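Carbon dioxide concentrating mechanism protein CcmK (Synechococcus elongatus, PDB 4OX6) forms hexameric tiles that probably build part of the carboxysome shell, the protein coat of a carbon dioxide-concentrating bacterial microcompartment. Local coordinates at residues 15-26 with 86-97; 43-51 with 105-113. One frame throughout, in Å; residues are numbered along the deposited sequence.

Overall arrangement
Both interactions involve the four-stranded antiparallel sheet of the BMC fold, whose strand order is 45-53, 56-63, 19-26, 86-93; the first and last are the outermost strands of the sheet within the chain. Interaction 1 pairs 86-93 with the inner strand 19-26; interaction 2 lays the tail 105-113 against 45-53. Their centres are about 12 Å apart and their segments alternate along the chain. They touch where Gln18 OE1 lies 3.2 Å from Phe108 CZ and where Ile20 CD1 packs 4.0 Å from Ile106 CB. Strand 56-63 bridges them: its Asn60 bonds both Ser22 and Ser48. Both contacts also reach neighbouring subunits of the six-chain assembly.

Interaction 1 (15-26 with 86-97); sequences MSQQAIGSLETK and TLETWVIIPRPH
Ile20 and Ile93, Ser22 and Val91, and Glu24 and Thr89 are hydrogen-bonded pairs of an antiparallel ladder that joins strand 19-26 of the BMC sheet to 86-93, the outermost strand within the chain; the Trp90 backbone bonds a neighbouring subunit. Between Ile20 and Ile93 the bonds run both ways, Ile93 N to Ile20 O at 2.9 Å. A classic beta bulge interrupts the register: Glu24 O accepts a firm bond from Glu88 N (2.9 Å) and a weak one from Thr89 N (3.4 Å), while Glu24 N donates to Thr89 O. Beyond it Lys26 N bonds Thr86 O.

On the face of Ser22 and Glu24, polar ends are met by other partners. Ser22 OG bonds Asn60; the carboxylate of Glu24 takes a salt bridge from Arg56 and a bond from Phe28 N of a neighbouring subunit, and Thr89 OG1 bonds Pro83 O of that same subunit. Leu87 CD1 packs against Leu23 CG (3.8 Å) on the opposite face.

Past the strands, Ser16 N donates to Pro96 O (2.9 Å). A water donates to both Gln17 O and Pro94 O. The Arg95 chain, bent at chi2 (-81°) and chi3, curls back to Ser16: NE donates to Ser16 O in a bent bond (2.9 Å, 135° at the hydrogen), the oxygen 27° out of the guanidinium plane. Gln17 NE2 lies over one guanidinium face near its rim, 3.5 Å from Arg95 NH2, two donors in packing contact without a hydrogen bond.

Interaction 2 (43-51 with 105-113); sequences RITIVSYMR and PIGFGPEVE
Val47 reaches from strand 45-53 onto the backbone and ring of the segment 105-113. Its CB rests 3.4 Å from Gly107 O. From there the branches part: CG2, set between the backbone N and carbonyl carbon (chi1 -62° for CG1), meets Ile106 O at 3.5 Å, while CG1 lies 3.8 Å from Phe108 CD1 and makes an off-centre CH-pi contact with that ring, 4.2 Å from its centroid. Thr45 approaches the same ring at its edge, with CB 3.9 Å from Phe108 CE1, and its CG2 meets Val112 CG2. Arg116 adds a cation-pi contact to the Phe108 ring.

The direct polar link comes from Ser48, whose OG donates to Pro105 O at 2.7 Å, lying in the carbonyl plane; Asn60 ND2 also bonds this hydroxyl. A water makes a second link, donating to Val47 O and accepting from Gly109 N. Farther along the strand, the Met50 chain bends at chi2 and chi3 and brings CE to 3.9 Å from Pro105 CG.

Tyr49, pointing away from the tail, stacks on Phe104 of a neighbouring subunit. The contact thus packs the loop that follows helix 98-103 against 45-53, an outermost strand within the chain of the BMC sheet, beside a subunit boundary of the hexamer.

Interaction 1 (15-26 with 86-97)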
loop_
_atom_site.group_PDB
_atom_site.type_symbol
_atom_site.label_atom_id
_atom_site.label_comp_id
_atom_site.label_asym_id
_atom_site.label_seq_id
_atom_site.Cartn_x
_atom_site.Cartn_y
_atom_site.Cartn_z
ATOM N N MET A 15 -10.296 6.563 31.358
ATOM C CA MET A 15 -9.865 5.226 30.893
ATOM C C MET A 15 -11.110 4.349 30.700
ATOM O O MET A 15 -11.995 4.349 31.568
ATOM C CB MET A 15 -8.879 4.679 31.923
ATOM C CG MET A 15 -7.562 5.451 31.857
ATOM S SD MET A 15 -6.458 5.159 33.209
ATOM C CE MET A 15 -5.480 6.609 32.923
ATOM N N SER A 16 -11.213 3.623 29.580
ATOM C CA SER A 16 -12.398 2.803 29.331
ATOM C C SER A 16 -12.535 1.703 30.341
ATOM O O SER A 16 -11.530 1.243 30.909
ATOM C CB SER A 16 -12.364 2.184 27.933
ATOM O OG SER A 16 -13.396 1.196 27.811
ATOM N N GLN A 17 -13.784 1.273 30.541
ATOM C CA GLN A 17 -14.109 0.112 31.338
ATOM C C GLN A 17 -13.646 -1.174 30.653
ATOM O O GLN A 17 -13.333 -2.162 31.357
ATOM C CB GLN A 17 -15.636 0.051 31.541
ATOM C CG GLN A 17 -16.220 1.153 32.388
ATOM C CD GLN A 17 -16.246 0.756 33.849
ATOM O OE1 GLN A 17 -17.309 0.550 34.435
ATOM N NE2 GLN A 17 -15.070 0.634 34.443
ATOM N N GLN A 18 -13.620 -1.166 29.298
ATOM C CA GLN A 18 -13.268 -2.375 28.520
ATOM C C GLN A 18 -11.861 -2.436 27.968
ATOM O O GLN A 18 -11.338 -1.539 27.258
ATOM C CB GLN A 18 -14.306 -2.663 27.437
ATOM C CG GLN A 18 -15.675 -2.892 28.042
ATOM C CD GLN A 18 -16.357 -4.098 27.433
ATOM O OE1 GLN A 18 -16.330 -4.274 26.216
ATOM N NE2 GLN A 18 -16.897 -4.987 28.284
ATOM N N ALA A 19 -11.240 -3.561 28.266
ATOM C CA ALA A 19 -9.942 -3.891 27.686
ATOM C C ALA A 19 -9.970 -3.950 26.192
ATOM O O ALA A 19 -11.030 -4.181 25.584
ATOM C CB ALA A 19 -9.466 -5.241 28.198
ATOM N N ILE A 20 -8.782 -3.759 25.611
ATOM C CA ILE A 20 -8.553 -4.056 24.191
ATOM C C ILE A 20 -7.576 -5.172 24.058
ATOM O O ILE A 20 -6.506 -5.200 24.691
ATOM C CB ILE A 20 -8.128 -2.791 23.387
ATOM C CG1 ILE A 20 -7.583 -3.123 21.943
ATOM C CG2 ILE A 20 -7.110 -2.080 24.062
ATOM C CD1 ILE A 20 -8.694 -3.331 20.954
ATOM N N GLY A 21 -7.895 -6.119 23.174
ATOM C CA GLY A 21 -6.914 -7.089 22.719
ATOM C C GLY A 21 -6.746 -6.895 21.217
ATOM O O GLY A 21 -7.733 -6.696 20.496
ATOM N N SER A 22 -5.485 -6.957 20.778
ATOM C CA SER A 22 -5.195 -6.855 19.336
ATOM C C SER A 22 -4.204 -7.928 19.009
ATOM O O SER A 22 -3.234 -8.127 19.663
ATOM C CB SER A 22 -4.625 -5.486 19.032
ATOM O OG SER A 22 -4.455 -5.264 17.618
ATOM N N LEU A 23 -4.512 -8.632 17.916
ATOM C CA LEU A 23 -3.716 -9.728 17.409
ATOM C C LEU A 23 -3.457 -9.574 15.935
ATOM O O LEU A 23 -4.395 -9.287 15.205
ATOM C CB LEU A 23 -4.447 -11.060 17.736
ATOM C CG LEU A 23 -3.784 -12.362 17.277
ATOM C CD1 LEU A 23 -4.309 -13.549 18.133
ATOM C CD2 LEU A 23 -4.075 -12.736 15.836
ATOM N N GLU A 24 -2.214 -9.780 15.511
ATOM C CA GLU A 24 -1.823 -9.547 14.111
ATOM C C GLU A 24 -1.163 -10.790 13.529
ATOM O O GLU A 24 -0.319 -11.429 14.170
ATOM C CB GLU A 24 -0.853 -8.343 14.046
ATOM C CG GLU A 24 -0.413 -7.923 12.651
ATOM C CD GLU A 24 0.287 -6.603 12.679
ATOM O OE1 GLU A 24 -0.228 -5.668 13.332
ATOM O OE2 GLU A 24 1.329 -6.487 11.993
ATOM N N THR A 25 -1.612 -11.153 12.333
ATOM C CA THR A 25 -1.093 -12.283 11.522
ATOM C C THR A 25 -0.530 -11.819 10.211
ATOM O O THR A 25 -0.866 -10.725 9.720
ATOM C CB THR A 25 -2.196 -13.315 11.196
ATOM O OG1 THR A 25 -3.232 -12.691 10.459
ATOM C CG2 THR A 25 -2.810 -13.886 12.460
ATOM N N LYS A 26 0.314 -12.656 9.618
ATOM C CA LYS A 26 0.584 -12.568 8.200
ATOM C C LYS A 26 -0.363 -13.527 7.506
ATOM O O LYS A 26 -0.407 -14.741 7.794
ATOM C CB LYS A 26 2.047 -12.879 7.872
ATOM C CG LYS A 26 2.423 -12.602 6.413
ATOM C CD LYS A 26 3.893 -12.693 6.143
ATOM C CE LYS A 26 4.609 -11.408 6.536
ATOM N NZ LYS A 26 4.553 -10.450 5.396
ATOM N N THR A 86 0.851 -17.211 9.948
ATOM C CA THR A 86 1.916 -16.794 10.873
ATOM C C THR A 86 1.361 -15.808 11.889
ATOM O O THR A 86 0.784 -14.797 11.486
ATOM C CB THR A 86 3.096 -16.129 10.122
ATOM O OG1 THR A 86 3.646 -17.103 9.219
ATOM C CG2 THR A 86 4.178 -15.688 11.102
ATOM N N LEU A 87 1.508 -16.106 13.183
ATOM C CA LEU A 87 1.243 -15.101 14.226
ATOM C C LEU A 87 2.424 -14.138 14.328
ATOM O O LEU A 87 3.562 -14.571 14.452
ATOM C CB LEU A 87 1.009 -15.786 15.545
ATOM C CG LEU A 87 0.772 -14.917 16.765
ATOM C CD1 LEU A 87 -0.494 -14.108 16.644
ATOM C CD2 LEU A 87 0.785 -15.772 18.042
ATOM N N GLU A 88 2.161 -12.840 14.276
ATOM C CA GLU A 88 3.213 -11.838 14.345
ATOM C C GLU A 88 3.368 -11.152 15.671
ATOM O O GLU A 88 4.504 -11.020 16.150
ATOM C CB GLU A 88 3.050 -10.773 13.261
ATOM C CG GLU A 88 3.080 -11.347 11.813
ATOM C CD GLU A 88 4.447 -11.642 11.314
ATOM O OE1 GLU A 88 5.422 -11.663 12.053
ATOM O OE2 GLU A 88 4.584 -11.890 10.068
ATOM N N THR A 89 2.284 -10.685 16.266
ATOM C CA THR A 89 2.370 -9.864 17.481
ATOM C C THR A 89 0.977 -9.756 18.089
ATOM O O THR A 89 -0.017 -9.898 17.375
ATOM C CB THR A 89 2.963 -8.472 17.137
ATOM O OG1 THR A 89 2.918 -7.592 18.262
ATOM C CG2 THR A 89 2.236 -7.755 15.995
ATOM N N TRP A 90 0.893 -9.540 19.401
ATOM C CA TRP A 90 -0.395 -9.359 20.075
ATOM C C TRP A 90 -0.193 -8.506 21.319
ATOM O O TRP A 90 0.932 -8.393 21.843
ATOM C CB TRP A 90 -1.095 -10.697 20.410
ATOM C CG TRP A 90 -0.289 -11.575 21.339
ATOM C CD1 TRP A 90 0.652 -12.506 20.983
ATOM C CD2 TRP A 90 -0.365 -11.580 22.706
ATOM N NE1 TRP A 90 1.172 -13.082 22.105
ATOM C CE2 TRP A 90 0.555 -12.547 23.186
ATOM C CE3 TRP A 90 -1.120 -10.867 23.596
ATOM C CZ2 TRP A 90 0.713 -12.811 24.579
ATOM C CZ3 TRP A 90 -0.960 -11.097 24.992
ATOM C CH2 TRP A 90 -0.042 -12.091 25.456
ATOM N N VAL A 91 -1.281 -7.919 21.805
ATOM C CA VAL A 91 -1.228 -7.179 23.061
ATOM C C VAL A 91 -2.588 -7.220 23.715
ATOM O O VAL A 91 -3.626 -7.326 23.063
ATOM C CB VAL A 91 -0.794 -5.701 22.823
ATOM C CG1 VAL A 91 -1.870 -4.879 22.297
ATOM C CG2 VAL A 91 -0.186 -5.036 24.083
ATOM N N ILE A 92 -2.573 -7.087 25.033
ATOM C CA ILE A 92 -3.770 -6.829 25.812
ATOM C C ILE A 92 -3.548 -5.582 26.681
ATOM O O ILE A 92 -2.547 -5.548 27.453
ATOM C CB ILE A 92 -4.128 -8.022 26.745
ATOM C CG1 ILE A 92 -4.525 -9.204 25.890
ATOM C CG2 ILE A 92 -5.318 -7.672 27.613
ATOM C CD1 ILE A 92 -4.592 -10.486 26.665
ATOM N N ILE A 93 -4.433 -4.603 26.572
ATOM C CA ILE A 93 -4.378 -3.376 27.412
ATOM C C ILE A 93 -5.637 -3.335 28.246
ATOM O O ILE A 93 -6.726 -3.208 27.726
ATOM C CB ILE A 93 -4.339 -2.111 26.565
ATOM C CG1 ILE A 93 -3.140 -2.150 25.605
ATOM C CG2 ILE A 93 -4.296 -0.886 27.439
ATOM C CD1 ILE A 93 -3.224 -1.051 24.553
ATOM N N PRO A 94 -5.521 -3.501 29.582
ATOM C CA PRO A 94 -6.702 -3.713 30.413
ATOM C C PRO A 94 -7.733 -2.603 30.467
ATOM O O PRO A 94 -8.958 -2.826 30.539
ATOM C CB PRO A 94 -6.116 -4.035 31.797
ATOM C CG PRO A 94 -4.811 -4.661 31.542
ATOM C CD PRO A 94 -4.290 -3.953 30.249
ATOM N N ARG A 95 -7.219 -1.382 30.536
ATOM C CA ARG A 95 -8.057 -0.204 30.783
ATOM C C ARG A 95 -7.517 0.971 29.876
ATOM O O ARG A 95 -6.853 1.901 30.394
ATOM C CB ARG A 95 -8.042 0.150 32.259
ATOM C CG ARG A 95 -8.547 -0.886 33.212
ATOM C CD ARG A 95 -10.069 -0.931 33.320
ATOM N NE ARG A 95 -10.702 0.374 33.519
ATOM C CZ ARG A 95 -11.377 0.808 34.591
ATOM N NH1 ARG A 95 -11.518 0.107 35.734
ATOM N NH2 ARG A 95 -11.900 2.042 34.524
ATOM N N PRO A 96 -7.705 0.902 28.592
ATOM C CA PRO A 96 -7.029 1.872 27.687
ATOM C C PRO A 96 -7.559 3.254 27.940
ATOM O O PRO A 96 -8.748 3.506 28.142
ATOM C CB PRO A 96 -7.451 1.400 26.294
ATOM C CG PRO A 96 -8.719 0.649 26.514
ATOM C CD PRO A 96 -8.584 -0.007 27.855
ATOM N N HIS A 97 -6.646 4.219 27.834
ATOM C CA HIS A 97 -7.026 5.625 27.936
ATOM C C HIS A 97 -7.939 6.020 26.820
ATOM O O HIS A 97 -7.787 5.603 25.662
ATOM C CB HIS A 97 -5.767 6.472 27.858
ATOM C CG HIS A 97 -5.937 7.879 28.347
ATOM N ND1 HIS A 97 -6.475 8.871 27.550
ATOM C CD2 HIS A 97 -5.593 8.472 29.498
ATOM C CE1 HIS A 97 -6.507 10.004 28.227
ATOM N NE2 HIS A 97 -5.971 9.790 29.407
HETATM O O HOH W 1 -11.187 -4.320 31.666
#

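Interaction 2 (43-51 with 105-113)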
loop_
_atom_site.group_PDB
_atom_site.type_symbol
_atom_site.label_atom_id
_atom_site.label_comp_id
_atom_site.label_asym_id
_atom_site.label_seq_id
_atom_site.Cartn_x
_atom_site.Cartn_y
_atom_site.Cartn_z
ATOM N N ARG A 43 -16.586 -13.721 26.430
ATOM C CA ARG A 43 -17.553 -12.687 26.234
ATOM C C ARG A 43 -16.812 -11.440 25.770
ATOM O O ARG A 43 -16.474 -10.532 26.527
ATOM C CB ARG A 43 -18.340 -12.402 27.525
ATOM C CG ARG A 43 -19.431 -11.398 27.299
ATOM C CD ARG A 43 -20.301 -11.237 28.520
ATOM N NE ARG A 43 -21.505 -10.489 28.198
ATOM C CZ ARG A 43 -22.599 -10.489 28.952
ATOM N NH1 ARG A 43 -22.635 -11.212 30.069
ATOM N NH2 ARG A 43 -23.658 -9.766 28.593
ATOM N N ILE A 44 -16.540 -11.398 24.474
ATOM C CA ILE A 44 -15.877 -10.306 23.798
ATOM C C ILE A 44 -16.626 -9.897 22.529
ATOM O O ILE A 44 -17.449 -10.690 22.038
ATOM C CB ILE A 44 -14.363 -10.635 23.520
ATOM C CG1 ILE A 44 -14.160 -11.723 22.460
ATOM C CG2 ILE A 44 -13.655 -11.063 24.827
ATOM C CD1 ILE A 44 -14.294 -11.309 20.977
ATOM N N THR A 45 -16.346 -8.700 22.050
ATOM C CA THR A 45 -16.904 -8.183 20.791
ATOM C C THR A 45 -15.703 -7.914 19.872
ATOM O O THR A 45 -14.723 -7.235 20.292
ATOM C CB THR A 45 -17.672 -6.870 20.997
ATOM O OG1 THR A 45 -18.696 -7.070 22.005
ATOM C CG2 THR A 45 -18.373 -6.442 19.751
ATOM N N ILE A 46 -15.766 -8.405 18.621
ATOM C CA ILE A 46 -14.799 -8.005 17.614
ATOM C C ILE A 46 -15.306 -6.659 17.092
ATOM O O ILE A 46 -16.450 -6.524 16.691
ATOM C CB ILE A 46 -14.802 -9.010 16.456
ATOM C CG1 ILE A 46 -14.491 -10.432 16.902
ATOM C CG2 ILE A 46 -13.715 -8.597 15.459
ATOM C CD1 ILE A 46 -14.929 -11.532 15.836
ATOM N N VAL A 47 -14.458 -5.643 17.183
ATOM C CA VAL A 47 -14.832 -4.276 16.799
ATOM C C VAL A 47 -14.309 -3.807 15.466
ATOM O O VAL A 47 -14.933 -2.963 14.865
ATOM C CB VAL A 47 -14.500 -3.249 17.912
ATOM C CG1 VAL A 47 -15.343 -3.609 19.196
ATOM C CG2 VAL A 47 -13.013 -3.192 18.251
ATOM N N SER A 48 -13.155 -4.281 15.043
ATOM C CA SER A 48 -12.514 -3.767 13.857
ATOM C C SER A 48 -11.364 -4.659 13.428
ATOM O O SER A 48 -10.909 -5.526 14.183
ATOM C CB SER A 48 -11.967 -2.334 14.075
ATOM O OG SER A 48 -10.957 -2.375 15.072
ATOM N N TYR A 49 -10.868 -4.419 12.216
ATOM C CA TYR A 49 -9.618 -4.995 11.748
ATOM C C TYR A 49 -8.830 -3.926 11.034
ATOM O O TYR A 49 -9.381 -2.977 10.555
ATOM C CB TYR A 49 -9.772 -6.277 10.906
ATOM C CG TYR A 49 -10.172 -6.048 9.490
ATOM C CD1 TYR A 49 -11.467 -5.699 9.148
ATOM C CD2 TYR A 49 -9.238 -6.131 8.476
ATOM C CE1 TYR A 49 -11.831 -5.460 7.822
ATOM C CE2 TYR A 49 -9.599 -5.919 7.152
ATOM C CZ TYR A 49 -10.869 -5.532 6.837
ATOM O OH TYR A 49 -11.188 -5.306 5.510
ATOM N N MET A 50 -7.528 -4.128 11.018
ATOM C CA MET A 50 -6.557 -3.251 10.382
ATOM C C MET A 50 -5.788 -3.992 9.273
ATOM O O MET A 50 -5.184 -5.077 9.501
ATOM C CB MET A 50 -5.582 -2.783 11.471
ATOM C CG MET A 50 -4.374 -1.945 10.959
ATOM S SD MET A 50 -4.854 -0.477 10.002
ATOM C CE MET A 50 -5.527 0.484 11.368
ATOM N N ARG A 51 -5.831 -3.442 8.064
ATOM C CA ARG A 51 -5.046 -3.943 6.954
ATOM C C ARG A 51 -3.719 -3.237 7.088
ATOM O O ARG A 51 -3.634 -2.022 6.803
ATOM C CB ARG A 51 -5.727 -3.618 5.624
ATOM C CG ARG A 51 -4.963 -4.136 4.436
ATOM C CD ARG A 51 -5.759 -3.961 3.149
ATOM N NE ARG A 51 -4.844 -4.035 2.031
ATOM C CZ ARG A 51 -3.978 -3.082 1.695
ATOM N NH1 ARG A 51 -3.896 -1.965 2.409
ATOM N NH2 ARG A 51 -3.199 -3.243 0.628
ATOM N N PRO A 105 -8.713 3.130 15.489
ATOM C CA PRO A 105 -10.021 2.547 15.216
ATOM C C PRO A 105 -10.244 1.303 16.042
ATOM O O PRO A 105 -10.242 0.184 15.436
ATOM C CB PRO A 105 -9.905 2.258 13.709
ATOM C CG PRO A 105 -8.442 1.936 13.497
ATOM C CD PRO A 105 -7.750 2.908 14.406
ATOM N N ILE A 106 -10.577 1.459 17.324
ATOM C CA ILE A 106 -10.743 0.356 18.245
ATOM C C ILE A 106 -12.008 0.492 19.089
ATOM O O ILE A 106 -12.218 -0.304 20.006
ATOM C CB ILE A 106 -9.519 0.147 19.205
ATOM C CG1 ILE A 106 -9.296 1.395 20.068
ATOM C CG2 ILE A 106 -8.326 -0.212 18.375
ATOM C CD1 ILE A 106 -8.388 1.191 21.252
ATOM N N GLY A 107 -12.848 1.481 18.765
ATOM C CA GLY A 107 -14.119 1.677 19.447
ATOM C C GLY A 107 -15.219 0.772 18.947
ATOM O O GLY A 107 -15.069 0.117 17.941
ATOM N N PHE A 108 -16.356 0.805 19.636
ATOM C CA PHE A 108 -17.554 0.084 19.253
ATOM C C PHE A 108 -18.370 0.853 18.199
ATOM O O PHE A 108 -18.902 1.924 18.497
ATOM C CB PHE A 108 -18.445 -0.140 20.490
ATOM C CG PHE A 108 -17.878 -1.072 21.498
ATOM C CD1 PHE A 108 -18.128 -2.411 21.461
ATOM C CD2 PHE A 108 -17.137 -0.576 22.554
ATOM C CE1 PHE A 108 -17.638 -3.256 22.441
ATOM C CE2 PHE A 108 -16.638 -1.420 23.506
ATOM C CZ PHE A 108 -16.900 -2.774 23.429
ATOM N N GLY A 109 -18.479 0.321 16.995
ATOM C CA GLY A 109 -19.259 0.955 15.944
ATOM C C GLY A 109 -20.699 0.443 15.919
ATOM O O GLY A 109 -21.032 -0.544 16.564
ATOM N N PRO A 110 -21.556 1.152 15.168
ATOM C CA PRO A 110 -22.974 0.782 15.211
ATOM C C PRO A 110 -23.242 -0.609 14.588
ATOM O O PRO A 110 -24.264 -1.176 14.993
ATOM C CB PRO A 110 -23.675 1.893 14.416
ATOM C CG PRO A 110 -22.607 2.517 13.593
ATOM C CD PRO A 110 -21.308 2.386 14.396
ATOM N N GLU A 111 -22.354 -1.144 13.753
ATOM C CA GLU A 111 -22.604 -2.449 13.158
ATOM C C GLU A 111 -22.375 -3.604 14.130
ATOM O O GLU A 111 -22.830 -4.736 13.870
ATOM C CB GLU A 111 -21.790 -2.665 11.875
ATOM C CG GLU A 111 -22.324 -3.861 11.027
ATOM C CD GLU A 111 -21.808 -3.883 9.584
ATOM O OE1 GLU A 111 -21.698 -4.992 9.017
ATOM O OE2 GLU A 111 -21.552 -2.797 9.007
ATOM N N VAL A 112 -21.734 -3.361 15.268
ATOM C CA VAL A 112 -21.493 -4.458 16.189
ATOM C C VAL A 112 -22.372 -4.352 17.442
ATOM O O VAL A 112 -22.376 -5.281 18.289
ATOM C CB VAL A 112 -20.007 -4.636 16.546
ATOM C CG1 VAL A 112 -19.167 -4.815 15.290
ATOM C CG2 VAL A 112 -19.508 -3.451 17.416
ATOM N N GLU A 113 -23.205 -3.303 17.512
ATOM C CA GLU A 113 -24.110 -3.140 18.658
ATOM C C GLU A 113 -25.016 -4.357 18.819
ATOM O O GLU A 113 -25.262 -4.848 19.931
ATOM C CB GLU A 113 -24.910 -1.826 18.532
ATOM C CG GLU A 113 -25.790 -1.484 19.745
ATOM C CD GLU A 113 -25.019 -1.056 20.983
ATOM O OE1 GLU A 113 -23.781 -0.851 20.913
ATOM O OE2 GLU A 113 -25.670 -0.932 22.044
HETATM O O HOH W 2 -17.137 -1.550 15.481
#